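Local coordinates for protein sialidase B (Streptococcus pneumoniae TIGR4, PDB 4XJA) that hydrolyses alpha-(2->3)-, alpha-(2->6)- and alpha-(2->8)-linked terminal sialic acid residues from oligosaccharides, glycoproteins and glycolipids as a family 33 exo-sialidase, at residues A[224-229]-A[286-291]; A[232-237]-A[280-285]; A[306-311]-A[449-454]; A[203-208]-A[267-272]. The protein carries 1 engineered substitution. All coordinates share one frame; numbering follows the deposited sequence. Where two conformers were deposited one is given.

Interaction 1: residues A[224-229]-A[286-291]; sequences DARYGG and SFIDSS. With SFJ ((2R,3R,4R,5R,6R)-5-acetamido-2,3-difluoro-4-hydroxy-6-[(1R,2R)-1,2,3-trihydroxypropyl]tetrahydro-2H-pyran-2-carboxylic acid), chain F.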
# COMPACT_ATOMS: atom_id res chain seq x y z
N ASP A 224 5.61 -1.88 2.93
CA ASP A 224 5.12 -2.22 4.26
C ASP A 224 4.27 -3.47 4.11
O ASP A 224 3.24 -3.43 3.44
CB ASP A 224 4.17 -1.13 4.77
CG ASP A 224 4.87 0.07 5.34
OD1 ASP A 224 6.03 0.38 4.96
OD2 ASP A 224 4.23 0.75 6.17
N ALA A 225 4.69 -4.57 4.73
CA ALA A 225 3.78 -5.72 4.86
C ALA A 225 2.96 -5.50 6.14
O ALA A 225 3.47 -5.65 7.26
CB ALA A 225 4.57 -7.04 4.93
N ARG A 226 1.69 -5.11 5.98
CA ARG A 226 0.86 -4.69 7.11
C ARG A 226 -0.10 -5.80 7.52
O ARG A 226 -0.96 -6.22 6.74
CB ARG A 226 0.12 -3.39 6.77
CG ARG A 226 1.07 -2.21 6.47
CD ARG A 226 0.37 -0.86 6.53
NE ARG A 226 1.32 0.26 6.45
CZ ARG A 226 0.99 1.54 6.54
NH1 ARG A 226 -0.27 1.91 6.70
NH2 ARG A 226 1.94 2.46 6.46
N TYR A 227 0.03 -6.25 8.76
CA TYR A 227 -0.72 -7.41 9.20
C TYR A 227 -2.07 -7.06 9.79
O TYR A 227 -3.06 -7.77 9.56
CB TYR A 227 0.14 -8.27 10.16
CG TYR A 227 1.36 -8.81 9.46
CD1 TYR A 227 2.50 -8.03 9.31
CD2 TYR A 227 1.37 -10.09 8.92
CE1 TYR A 227 3.61 -8.49 8.64
CE2 TYR A 227 2.48 -10.57 8.25
CZ TYR A 227 3.59 -9.76 8.11
OH TYR A 227 4.70 -10.22 7.44
N GLY A 228 -2.13 -5.98 10.57
CA GLY A 228 -3.36 -5.63 11.28
C GLY A 228 -4.22 -4.67 10.48
O GLY A 228 -4.48 -3.54 10.90
N GLY A 229 -4.67 -5.14 9.32
CA GLY A 229 -5.36 -4.26 8.38
C GLY A 229 -4.37 -3.27 7.77
O GLY A 229 -3.17 -3.45 7.88
N SER A 286 6.84 -2.44 15.32
CA SER A 286 6.65 -2.40 13.87
C SER A 286 7.71 -1.57 13.14
O SER A 286 8.43 -0.78 13.76
CB SER A 286 5.25 -1.91 13.50
OG SER A 286 5.00 -0.62 14.04
N PHE A 287 7.78 -1.76 11.82
CA PHE A 287 8.56 -0.91 10.92
C PHE A 287 7.58 -0.21 10.00
O PHE A 287 6.51 -0.74 9.74
CB PHE A 287 9.52 -1.76 10.09
CG PHE A 287 10.54 -2.50 10.91
CD1 PHE A 287 11.72 -1.88 11.28
CD2 PHE A 287 10.30 -3.80 11.33
CE1 PHE A 287 12.67 -2.56 12.05
CE2 PHE A 287 11.23 -4.48 12.09
CZ PHE A 287 12.42 -3.86 12.45
N ILE A 288 7.91 0.97 9.49
CA ILE A 288 6.98 1.67 8.61
C ILE A 288 7.70 2.70 7.75
O ILE A 288 8.64 3.34 8.22
CB ILE A 288 5.82 2.31 9.44
CG1 ILE A 288 4.83 3.07 8.56
CG2 ILE A 288 6.36 3.21 10.56
CD1 ILE A 288 3.59 3.49 9.33
N ASP A 289 7.28 2.82 6.49
CA ASP A 289 7.83 3.79 5.54
C ASP A 289 9.29 3.52 5.17
O ASP A 289 10.20 4.05 5.81
CB ASP A 289 7.68 5.23 6.05
CG ASP A 289 6.23 5.68 6.16
OD1 ASP A 289 5.34 4.95 5.67
OD2 ASP A 289 5.98 6.77 6.72
N SER A 290 9.52 2.71 4.15
CA SER A 290 10.87 2.37 3.74
C SER A 290 11.33 3.19 2.54
O SER A 290 10.51 3.80 1.83
CB SER A 290 11.02 0.86 3.43
OG SER A 290 10.10 0.42 2.43
N SER A 291 12.64 3.19 2.31
CA SER A 291 13.24 3.96 1.23
C SER A 291 14.53 3.24 0.88
O SER A 291 15.20 2.71 1.78
CB SER A 291 13.53 5.38 1.70
OG SER A 291 13.90 6.21 0.62
C11 SFJ F . 5.22 7.21 10.09
C9 SFJ F . 0.24 11.04 9.67
C10 SFJ F . 3.78 7.21 9.59
C1 SFJ F . -0.84 8.63 4.89
C7 SFJ F . 0.69 8.81 8.92
C4 SFJ F . 2.29 6.60 6.24
C3 SFJ F . 0.85 6.66 5.60
C5 SFJ F . 2.27 7.24 7.65
C6 SFJ F . 1.63 8.63 7.65
C2 SFJ F . 0.06 8.06 6.04
N5 SFJ F . 3.59 7.30 8.26
O10 SFJ F . 2.87 7.09 10.38
O9 SFJ F . 0.48 10.57 10.96
O1A SFJ F . -0.92 9.86 4.77
O8 SFJ F . -0.74 10.45 7.68
O7 SFJ F . 0.04 7.65 9.46
O4 SFJ F . 2.85 5.36 6.26
O6 SFJ F . 1.00 8.96 6.45
FAI SFJ F . 0.33 5.79 5.91
FAJ SFJ F . -0.84 7.97 6.91
O1B SFJ F . -1.44 7.76 4.27
C8 SFJ F . -0.39 9.94 8.92
O HOH W 1 7.53 0.92 2.80
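The Asp224 carboxylate takes the backbone N-H of Asp289: OD1 accepts at 3.1 Å through its syn lone pair. The same OD1 accepts a hydrogen bond from water 1, which in turn accepts from Ser290 N, so one oxygen ties down two successive amides of strand 286-294. The other oxygen faces Arg226. Both NE and NH2 of the arginine grip Asp224 OD2 side-on, the NH2 bond being 2.9 Å, and the oxygen lies 1° out of the guanidinium plane. Here two neighbouring blades of the sialidase beta-propeller come together, with strand 219-226 contributed by one and strand 286-294 by the next, and the inhibitor SFJ sits over their junction. Arg226 gives a weak hydrogen bond from NH2 to SFJ O4, while NH1 is occupied by Thr230 O. SFJ O4 donates a hydrogen bond to Asp289 OD1 at 2.6 Å, and SFJ N5 donates to Asp289 OD2 at 2.9 Å, so the carboxylate reads the hydroxyl and the acetamido group together. Ile288 lies against both Asp224 and Arg226: with CG1 anti to the backbone N (chi1 179°), CG1 touches Asp224 OD2 and CD1 comes to 3.5 Å from Arg226 NH2. The nearby guanidinium would be expected to ease the repulsion between the two carboxylates, whose closest oxygens, Asp224 OD2 and Asp289 OD1, lie 4.4 Å apart.

Interaction 2: residues A[232-237]-A[280-285]; sequences DSKSKI and QISGSA. With SFJ ((2R,3R,4R,5R,6R)-5-acetamido-2,3-difluoro-4-hydroxy-6-[(1R,2R)-1,2,3-trihydroxypropyl]tetrahydro-2H-pyran-2-carboxylic acid), chain F.
Gln280 lays its side chain across that of Lys234 at about a right angle, its amide lying against the lysine CG. The contact joins two loops at the mouth of the sialidase propeller, one of them linking strands 219-226 and 237-244 and carrying Asp232, the probable proton acceptor by similarity with related enzymes. With CG opposite the backbone N (chi1 -170°) and the chain extended beyond it, Gln280 reaches the 232-237 loop. Its NE2 has three acceptors around it and must share its N-H groups: Lys234 O, the firm one at 2.8 Å, met on a lone pair in the carbonyl plane; Asp232 O, through a weak hydrogen bond; and water 2. The Ser233-Lys234 peptide is cis; Gln280 binds carbonyls on both sides of it, and water 2 donates to Ser233 O. Farther along, Ile281 O receives a CA-H...O contact from Ser235 CA, and water 4 joins Ser235 OG to Ile281 N. Lys236 packs its CB against Ser284 OG at 3.5 Å and then leads away, its ammonium going to a salt bridge with Glu265. Water 6 bridges the two side chains, accepting from Lys236 NZ at 2.8 Å and donating to Ser284 OG.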
# COMPACT_ATOMS: atom_id res chain seq x y z
N ASP A 232 -1.65 2.42 9.85
CA ASP A 232 -0.26 2.74 10.17
C ASP A 232 0.01 2.32 11.61
O ASP A 232 -0.92 1.99 12.35
CB ASP A 232 0.03 4.24 9.99
CG ASP A 232 -0.93 5.12 10.76
OD1 ASP A 232 -2.15 4.83 10.77
OD2 ASP A 232 -0.48 6.11 11.38
N SER A 233 1.28 2.34 12.00
CA SER A 233 1.66 2.04 13.38
C SER A 233 0.87 2.98 14.30
O SER A 233 0.63 4.13 13.91
CB SER A 233 3.16 2.25 13.57
OG SER A 233 3.89 1.48 12.62
N LYS A 234 0.45 2.53 15.48
CA LYS A 234 0.79 1.21 16.04
C LYS A 234 0.10 0.06 15.31
O LYS A 234 -1.08 0.16 14.96
CB LYS A 234 0.41 1.17 17.53
CG LYS A 234 -1.09 1.37 17.80
CD LYS A 234 -1.40 1.51 19.29
CE LYS A 234 -2.89 1.79 19.53
NZ LYS A 234 -3.22 1.82 20.99
N SER A 235 0.85 -1.01 15.06
CA SER A 235 0.32 -2.20 14.42
C SER A 235 1.40 -3.28 14.42
O SER A 235 2.41 -3.15 15.11
CB SER A 235 -0.10 -1.87 12.98
OG SER A 235 -0.81 -2.95 12.40
N LYS A 236 1.19 -4.34 13.66
CA LYS A 236 2.33 -5.18 13.28
C LYS A 236 2.58 -4.95 11.80
O LYS A 236 1.69 -5.15 10.98
CB LYS A 236 2.09 -6.67 13.53
CG LYS A 236 3.23 -7.51 12.92
CD LYS A 236 3.04 -9.01 13.10
CE LYS A 236 4.25 -9.78 12.54
NZ LYS A 236 5.52 -9.38 13.19
N ILE A 237 3.79 -4.50 11.48
CA ILE A 237 4.18 -4.24 10.10
C ILE A 237 5.65 -4.63 9.97
O ILE A 237 6.46 -4.31 10.85
CB ILE A 237 4.04 -2.73 9.73
CG1 ILE A 237 2.62 -2.21 10.00
CG2 ILE A 237 4.41 -2.48 8.26
CD1 ILE A 237 2.49 -0.69 9.87
N GLN A 280 -7.05 -2.22 16.14
CA GLN A 280 -5.66 -1.93 15.82
C GLN A 280 -4.75 -2.72 16.74
O GLN A 280 -4.93 -2.71 17.96
CB GLN A 280 -5.43 -0.42 15.99
CG GLN A 280 -4.11 0.09 15.48
CD GLN A 280 -4.05 1.61 15.47
OE1 GLN A 280 -4.91 2.29 16.04
NE2 GLN A 280 -3.04 2.15 14.80
N ILE A 281 -3.78 -3.43 16.16
CA ILE A 281 -2.87 -4.22 16.98
C ILE A 281 -2.06 -3.27 17.85
O ILE A 281 -1.41 -2.35 17.35
CB ILE A 281 -1.96 -5.13 16.12
CG1 ILE A 281 -2.80 -6.14 15.33
CG2 ILE A 281 -0.97 -5.88 17.01
CD1 ILE A 281 -2.00 -7.02 14.39
N SER A 282 -2.13 -3.47 19.16
CA SER A 282 -1.75 -2.42 20.10
C SER A 282 -0.55 -2.74 20.96
O SER A 282 -0.10 -1.88 21.73
CB SER A 282 -2.94 -2.07 21.00
OG SER A 282 -3.97 -1.49 20.22
N GLY A 283 -0.03 -3.95 20.86
CA GLY A 283 1.11 -4.34 21.67
C GLY A 283 2.33 -4.81 20.89
O GLY A 283 3.29 -5.31 21.49
N SER A 284 2.29 -4.67 19.57
CA SER A 284 3.37 -5.14 18.68
C SER A 284 4.33 -4.01 18.30
O SER A 284 3.92 -2.85 18.15
CB SER A 284 2.79 -5.72 17.39
OG SER A 284 3.82 -6.10 16.46
N ALA A 285 5.59 -4.36 18.12
CA ALA A 285 6.55 -3.43 17.54
C ALA A 285 6.36 -3.47 16.02
O ALA A 285 5.78 -4.42 15.49
CB ALA A 285 7.97 -3.82 17.92
C11 SFJ F . 5.22 7.21 10.09
C9 SFJ F . 0.24 11.04 9.67
C10 SFJ F . 3.78 7.21 9.59
C1 SFJ F . -0.84 8.63 4.89
C7 SFJ F . 0.69 8.81 8.92
C4 SFJ F . 2.29 6.60 6.24
C3 SFJ F . 0.85 6.66 5.60
C5 SFJ F . 2.27 7.24 7.65
C6 SFJ F . 1.63 8.63 7.65
C2 SFJ F . 0.06 8.06 6.04
N5 SFJ F . 3.59 7.30 8.26
O10 SFJ F . 2.87 7.09 10.38
O9 SFJ F . 0.48 10.57 10.96
O1A SFJ F . -0.92 9.86 4.77
O8 SFJ F . -0.74 10.45 7.68
O7 SFJ F . 0.04 7.65 9.46
O4 SFJ F . 2.85 5.36 6.26
O6 SFJ F . 1.00 8.96 6.45
FAI SFJ F . 0.33 5.79 5.91
FAJ SFJ F . -0.84 7.97 6.91
O1B SFJ F . -1.44 7.76 4.27
C8 SFJ F . -0.39 9.94 8.92
O HOH W 2 -2.33 5.05 14.11
O HOH W 3 -0.86 0.38 22.59
O HOH W 4 -3.45 -2.84 13.34
O HOH W 5 3.99 -0.44 16.49
O HOH W 6 5.58 -8.26 15.77

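Interaction 3: residues A[306-311]-A[449-454]; sequences DVMPAG and GTYLCP. With SFJ ((2R,3R,4R,5R,6R)-5-acetamido-2,3-difluoro-4-hydroxy-6-[(1R,2R)-1,2,3-trihydroxypropyl]tetrahydro-2H-pyran-2-carboxylic acid), chain F.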
# COMPACT_ATOMS: atom_id res chain seq x y z
N ASP A 306 11.31 3.62 9.25
CA ASP A 306 11.05 4.01 10.64
C ASP A 306 10.89 2.76 11.48
O ASP A 306 10.43 1.73 10.99
CB ASP A 306 9.76 4.82 10.77
CG ASP A 306 9.72 6.08 9.90
OD1 ASP A 306 10.77 6.67 9.56
OD2 ASP A 306 8.59 6.49 9.57
N VAL A 307 11.25 2.85 12.76
CA VAL A 307 11.06 1.73 13.69
C VAL A 307 10.22 2.21 14.85
O VAL A 307 10.52 3.25 15.45
CB VAL A 307 12.37 1.25 14.31
CG1 VAL A 307 12.18 -0.14 14.90
CG2 VAL A 307 13.47 1.25 13.28
N MET A 308 9.17 1.45 15.17
CA MET A 308 8.28 1.79 16.27
C MET A 308 8.33 0.67 17.30
O MET A 308 8.16 -0.50 16.95
CB MET A 308 6.84 1.92 15.76
CG MET A 308 6.65 2.96 14.68
SD MET A 308 6.76 4.61 15.34
CE MET A 308 6.46 5.52 13.82
N PRO A 309 8.58 1.03 18.56
CA PRO A 309 8.56 0.04 19.65
C PRO A 309 7.14 -0.42 19.89
O PRO A 309 6.20 0.17 19.33
CB PRO A 309 9.07 0.82 20.87
CG PRO A 309 9.77 2.02 20.30
CD PRO A 309 9.01 2.35 19.03
N ALA A 310 6.99 -1.44 20.73
CA ALA A 310 5.70 -2.08 20.95
C ALA A 310 4.62 -1.06 21.29
O ALA A 310 4.78 -0.25 22.21
CB ALA A 310 5.82 -3.12 22.06
N GLY A 311 3.52 -1.10 20.54
CA GLY A 311 2.37 -0.25 20.79
C GLY A 311 2.54 1.22 20.42
O GLY A 311 1.69 2.05 20.75
N GLY A 449 12.56 11.18 16.67
CA GLY A 449 13.18 10.98 15.37
C GLY A 449 12.42 11.71 14.29
O GLY A 449 11.23 12.00 14.43
N THR A 450 13.12 12.01 13.20
CA THR A 450 12.44 12.50 12.01
C THR A 450 11.75 11.33 11.34
O THR A 450 11.98 10.17 11.69
CB THR A 450 13.40 13.22 11.04
OG1 THR A 450 14.40 12.31 10.57
CG2 THR A 450 14.08 14.39 11.73
N TYR A 451 10.89 11.64 10.39
CA TYR A 451 10.15 10.60 9.69
C TYR A 451 10.73 10.41 8.30
O TYR A 451 10.85 11.36 7.54
CB TYR A 451 8.67 10.97 9.63
CG TYR A 451 8.02 10.85 10.99
CD1 TYR A 451 7.71 9.60 11.51
CD2 TYR A 451 7.73 11.98 11.75
CE1 TYR A 451 7.11 9.47 12.75
CE2 TYR A 451 7.14 11.86 13.00
CZ TYR A 451 6.83 10.60 13.49
OH TYR A 451 6.23 10.44 14.73
N LEU A 452 11.10 9.17 7.98
CA LEU A 452 11.67 8.87 6.68
C LEU A 452 10.64 9.08 5.58
O LEU A 452 9.47 8.71 5.72
CB LEU A 452 12.16 7.42 6.63
CG LEU A 452 12.96 7.05 5.39
CD1 LEU A 452 14.34 7.70 5.42
CD2 LEU A 452 13.07 5.54 5.27
N CYS A 453 11.08 9.69 4.49
CA CYS A 453 10.23 9.87 3.32
C CYS A 453 10.29 8.60 2.51
O CYS A 453 11.35 8.21 2.06
CB CYS A 453 10.72 11.03 2.46
SG CYS A 453 10.75 12.61 3.32
N PRO A 454 9.14 7.94 2.33
CA PRO A 454 9.18 6.67 1.62
C PRO A 454 9.50 6.84 0.14
O PRO A 454 9.17 7.87 -0.47
CB PRO A 454 7.76 6.12 1.78
CG PRO A 454 6.90 7.30 2.18
CD PRO A 454 7.82 8.21 2.94
C11 SFJ F . 5.22 7.21 10.09
C9 SFJ F . 0.24 11.04 9.67
C10 SFJ F . 3.78 7.21 9.59
C1 SFJ F . -0.84 8.63 4.89
C7 SFJ F . 0.69 8.81 8.92
C4 SFJ F . 2.29 6.60 6.24
C3 SFJ F . 0.85 6.66 5.60
C5 SFJ F . 2.27 7.24 7.65
C6 SFJ F . 1.63 8.63 7.65
C2 SFJ F . 0.06 8.06 6.04
N5 SFJ F . 3.59 7.30 8.26
O10 SFJ F . 2.87 7.09 10.38
O9 SFJ F . 0.48 10.57 10.96
O1A SFJ F . -0.92 9.86 4.77
O8 SFJ F . -0.74 10.45 7.68
O7 SFJ F . 0.04 7.65 9.46
O4 SFJ F . 2.85 5.36 6.26
O6 SFJ F . 1.00 8.96 6.45
FAI SFJ F . 0.33 5.79 5.91
FAJ SFJ F . -0.84 7.97 6.91
O1B SFJ F . -1.44 7.76 4.27
C8 SFJ F . -0.39 9.94 8.92
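Asp306 and Tyr451 meet beside the acetamido methyl of SFJ. The methyl carbon C11 lies 3.5 Å from Asp306 OD2 and 3.7 Å from Tyr451 CD1. OD2 comes to the edge of the tyrosine ring, near its plane, 3.8 Å from CD1; the carboxylate and ring planes stand 74° apart. Farther round the same edge the methyl CE of Met308 reaches Tyr451 CE1 at 4.1 Å, after the methionine chain bends at chi2 (-73°). Behind this first shell, the other carboxylate oxygen of Asp306 fixes its orientation: Leu452 N donates to OD1 at 3.0 Å, nearly straight at 165° and onto the syn lone pair, and Leu452 CB rests against the same oxygen. The arrangement belongs to the beta-propeller: strand 286-294 lies between the two strands, antiparallel to 301-308 and parallel to 451-459, consistent with the junction of two blades. Asp306 therefore reaches past the intervening strand, with its side chain touching Ile288 and Asp289, to bind the backbone beyond. One face of the Tyr451 ring has Gly449 O over it, offset toward the rim, and that carbonyl accepts a hydrogen bond from Asn419. Asn314 also touches the tyrosine and hydrogen-bonds to SFJ.

Interaction 4: residues A[203-208]-A[267-272]; sequences ANYFRI and LVYWPR. With SFJ ((2R,3R,4R,5R,6R)-5-acetamido-2,3-difluoro-4-hydroxy-6-[(1R,2R)-1,2,3-trihydroxypropyl]tetrahydro-2H-pyran-2-carboxylic acid), chain F.
Leu267 packs against Asn204, its CD2 methyl 3.5 Å from the amide carbon CG of the asparagine, with the two side chains passing at a slant. At Val268 the backbone takes over. Its carbonyl O accepts from Asn204 ND2 at 3.0 Å, the donor standing 51° above the carbonyl plane and so away from a lone pair, while water 7 accepts from both Val268 N and Asn204 N. The Asn204 side chain leaves with CG opposite the backbone N (chi1 -159°), which carries the amide toward the 267-272 loop; its OD1 is engaged by Ser197. Tyr269 adds only a light touch near the hydroxyl of Tyr205. Trp270 makes the straighter polar link, its backbone N donating to Tyr205 OH at 2.8 Å with an angle of 160°, close to the plane of the phenol ring. The same hydroxyl donates to water 8, which in turn donates a hydrogen bond to Trp270 O, so the phenol oxygen ties both ends of the tryptophan backbone. Trp270 CB sits 3.5 Å from Tyr205 OH, whereas the indole leads off to donate from NE1 to Ser279 O. Two residues beyond Tyr205 on strand 205-213, Arg207 presents NH1 and NH2 to SFJ O1B, and Glu631 holds its NE. Together with Arg519 and Arg581, which also bond to the inhibitor, it forms the arginine triad that receives the sialic acid carboxylate in sialidases.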
# COMPACT_ATOMS: atom_id res chain seq x y z
N ALA A 203 1.22 -11.37 5.11
CA ALA A 203 0.45 -10.17 5.42
C ALA A 203 -0.71 -10.11 4.44
O ALA A 203 -0.53 -10.34 3.24
CB ALA A 203 1.30 -8.93 5.29
N ASN A 204 -1.90 -9.79 4.93
CA ASN A 204 -3.06 -9.74 4.06
C ASN A 204 -3.16 -8.38 3.38
O ASN A 204 -3.96 -8.18 2.47
CB ASN A 204 -4.34 -10.07 4.84
CG ASN A 204 -5.47 -10.52 3.93
OD1 ASN A 204 -5.23 -11.00 2.82
ND2 ASN A 204 -6.72 -10.37 4.40
N TYR A 205 -2.30 -7.44 3.82
CA TYR A 205 -2.38 -6.05 3.35
C TYR A 205 -1.01 -5.46 3.07
O TYR A 205 -0.02 -5.87 3.68
CB TYR A 205 -3.10 -5.18 4.39
CG TYR A 205 -4.39 -5.81 4.82
CD1 TYR A 205 -5.52 -5.68 4.04
CD2 TYR A 205 -4.47 -6.59 5.96
CE1 TYR A 205 -6.71 -6.29 4.39
CE2 TYR A 205 -5.65 -7.20 6.32
CZ TYR A 205 -6.76 -7.05 5.53
OH TYR A 205 -7.95 -7.66 5.90
N PHE A 206 -0.96 -4.50 2.15
CA PHE A 206 0.30 -3.84 1.79
C PHE A 206 0.06 -2.36 1.56
O PHE A 206 -0.99 -1.97 1.05
CB PHE A 206 0.89 -4.49 0.53
CG PHE A 206 1.20 -5.96 0.69
CD1 PHE A 206 2.41 -6.38 1.24
CD2 PHE A 206 0.28 -6.92 0.30
CE1 PHE A 206 2.70 -7.74 1.42
CE2 PHE A 206 0.56 -8.28 0.46
CZ PHE A 206 1.76 -8.69 1.02
N ARG A 207 1.03 -1.54 1.94
CA ARG A 207 1.00 -0.12 1.62
C ARG A 207 2.42 0.38 1.46
O ARG A 207 3.37 -0.30 1.83
CB ARG A 207 0.31 0.68 2.73
CG ARG A 207 -1.24 0.70 2.70
CD ARG A 207 -1.76 2.00 3.36
NE ARG A 207 -1.23 3.19 2.70
CZ ARG A 207 -1.35 4.43 3.15
NH1 ARG A 207 -2.01 4.69 4.28
NH2 ARG A 207 -0.82 5.44 2.46
N ILE A 208 2.56 1.59 0.93
CA ILE A 208 3.85 2.29 0.86
C ILE A 208 4.87 1.58 -0.05
O ILE A 208 5.94 1.19 0.40
CB ILE A 208 4.45 2.53 2.26
CG1 ILE A 208 3.37 2.84 3.31
CG2 ILE A 208 5.45 3.67 2.22
CD1 ILE A 208 2.54 4.10 3.05
N LEU A 267 -2.00 -13.97 8.49
CA LEU A 267 -2.85 -13.48 7.43
C LEU A 267 -4.26 -13.42 8.01
O LEU A 267 -4.91 -14.45 8.19
CB LEU A 267 -2.79 -14.42 6.23
CG LEU A 267 -3.27 -13.92 4.87
CD1 LEU A 267 -2.84 -14.87 3.79
CD2 LEU A 267 -4.79 -13.79 4.84
N VAL A 268 -4.72 -12.21 8.31
CA VAL A 268 -6.02 -12.05 8.95
C VAL A 268 -6.94 -11.24 8.07
O VAL A 268 -6.53 -10.28 7.42
CB VAL A 268 -5.87 -11.34 10.31
CG1 VAL A 268 -7.23 -11.19 11.00
CG2 VAL A 268 -4.91 -12.12 11.22
N TYR A 269 -8.21 -11.62 8.01
CA TYR A 269 -9.22 -10.80 7.36
C TYR A 269 -9.68 -9.75 8.36
O TYR A 269 -10.47 -10.04 9.26
CB TYR A 269 -10.43 -11.62 6.88
CG TYR A 269 -11.63 -10.74 6.61
CD1 TYR A 269 -11.65 -9.89 5.51
CD2 TYR A 269 -12.71 -10.70 7.48
CE1 TYR A 269 -12.73 -9.05 5.28
CE2 TYR A 269 -13.79 -9.86 7.26
CZ TYR A 269 -13.79 -9.04 6.15
OH TYR A 269 -14.85 -8.20 5.91
N TRP A 270 -9.17 -8.53 8.23
CA TRP A 270 -9.49 -7.46 9.17
C TRP A 270 -10.91 -6.93 8.93
O TRP A 270 -11.29 -6.66 7.78
CB TRP A 270 -8.45 -6.33 9.06
CG TRP A 270 -8.06 -5.76 10.40
CD1 TRP A 270 -8.44 -4.57 10.94
CD2 TRP A 270 -7.23 -6.41 11.38
NE1 TRP A 270 -7.87 -4.42 12.20
CE2 TRP A 270 -7.13 -5.53 12.49
CE3 TRP A 270 -6.55 -7.63 11.42
CZ2 TRP A 270 -6.39 -5.86 13.62
CZ3 TRP A 270 -5.82 -7.95 12.55
CH2 TRP A 270 -5.75 -7.07 13.63
N PRO A 271 -11.71 -6.77 9.99
CA PRO A 271 -13.12 -6.35 9.83
C PRO A 271 -13.25 -4.96 9.22
O PRO A 271 -12.47 -4.06 9.55
CB PRO A 271 -13.67 -6.36 11.26
CG PRO A 271 -12.49 -6.36 12.16
CD PRO A 271 -11.36 -7.02 11.40
N ARG A 272 -14.24 -4.79 8.34
CA ARG A 272 -14.48 -3.53 7.64
C ARG A 272 -15.77 -2.84 8.08
O ARG A 272 -16.15 -1.80 7.53
CB ARG A 272 -14.49 -3.78 6.13
CG ARG A 272 -13.30 -4.58 5.61
CD ARG A 272 -13.15 -4.50 4.07
NE ARG A 272 -12.84 -3.13 3.75
CZ ARG A 272 -13.69 -2.24 3.26
NH1 ARG A 272 -14.93 -2.58 2.94
NH2 ARG A 272 -13.29 -1.00 3.07
C11 SFJ F . 5.22 7.21 10.09
C9 SFJ F . 0.24 11.04 9.67
C10 SFJ F . 3.78 7.21 9.59
C1 SFJ F . -0.84 8.63 4.89
C7 SFJ F . 0.69 8.81 8.92
C4 SFJ F . 2.29 6.60 6.24
C3 SFJ F . 0.85 6.66 5.60
C5 SFJ F . 2.27 7.24 7.65
C6 SFJ F . 1.63 8.63 7.65
C2 SFJ F . 0.06 8.06 6.04
N5 SFJ F . 3.59 7.30 8.26
O10 SFJ F . 2.87 7.09 10.38
O9 SFJ F . 0.48 10.57 10.96
O1A SFJ F . -0.92 9.86 4.77
O8 SFJ F . -0.74 10.45 7.68
O7 SFJ F . 0.04 7.65 9.46
O4 SFJ F . 2.85 5.36 6.26
O6 SFJ F . 1.00 8.96 6.45
FAI SFJ F . 0.33 5.79 5.91
FAJ SFJ F . -0.84 7.97 6.91
O1B SFJ F . -1.44 7.76 4.27
C8 SFJ F . -0.39 9.94 8.92
O HOH W 7 -2.58 -10.10 7.91
O HOH W 8 -10.27 -6.92 5.30

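Interactions 1, 2 and 3 are buried; interaction 4 is partly buried, with Leu267 and Tyr269 exposed. Interaction 1 uses strand 286-294, and interaction 3 joins the two strands that pair with it. In both, an aspartate carboxylate takes a backbone N-H from a strand with which its own does not pair. Interaction 2 joins two loops and interaction 4 a strand start and a loop, and both rely on bridging waters and backbone carbonyls. Interaction 2 is nested within the chain span closed by interaction 1 and joined to it by Ser233 and Ser286, whereas interaction 4 shares the sheet of strand 219-226. The inhibitor is met at O4 and N5 by interaction 1, at the acetamido methyl by interaction 3 and at the carboxylate by interaction 4.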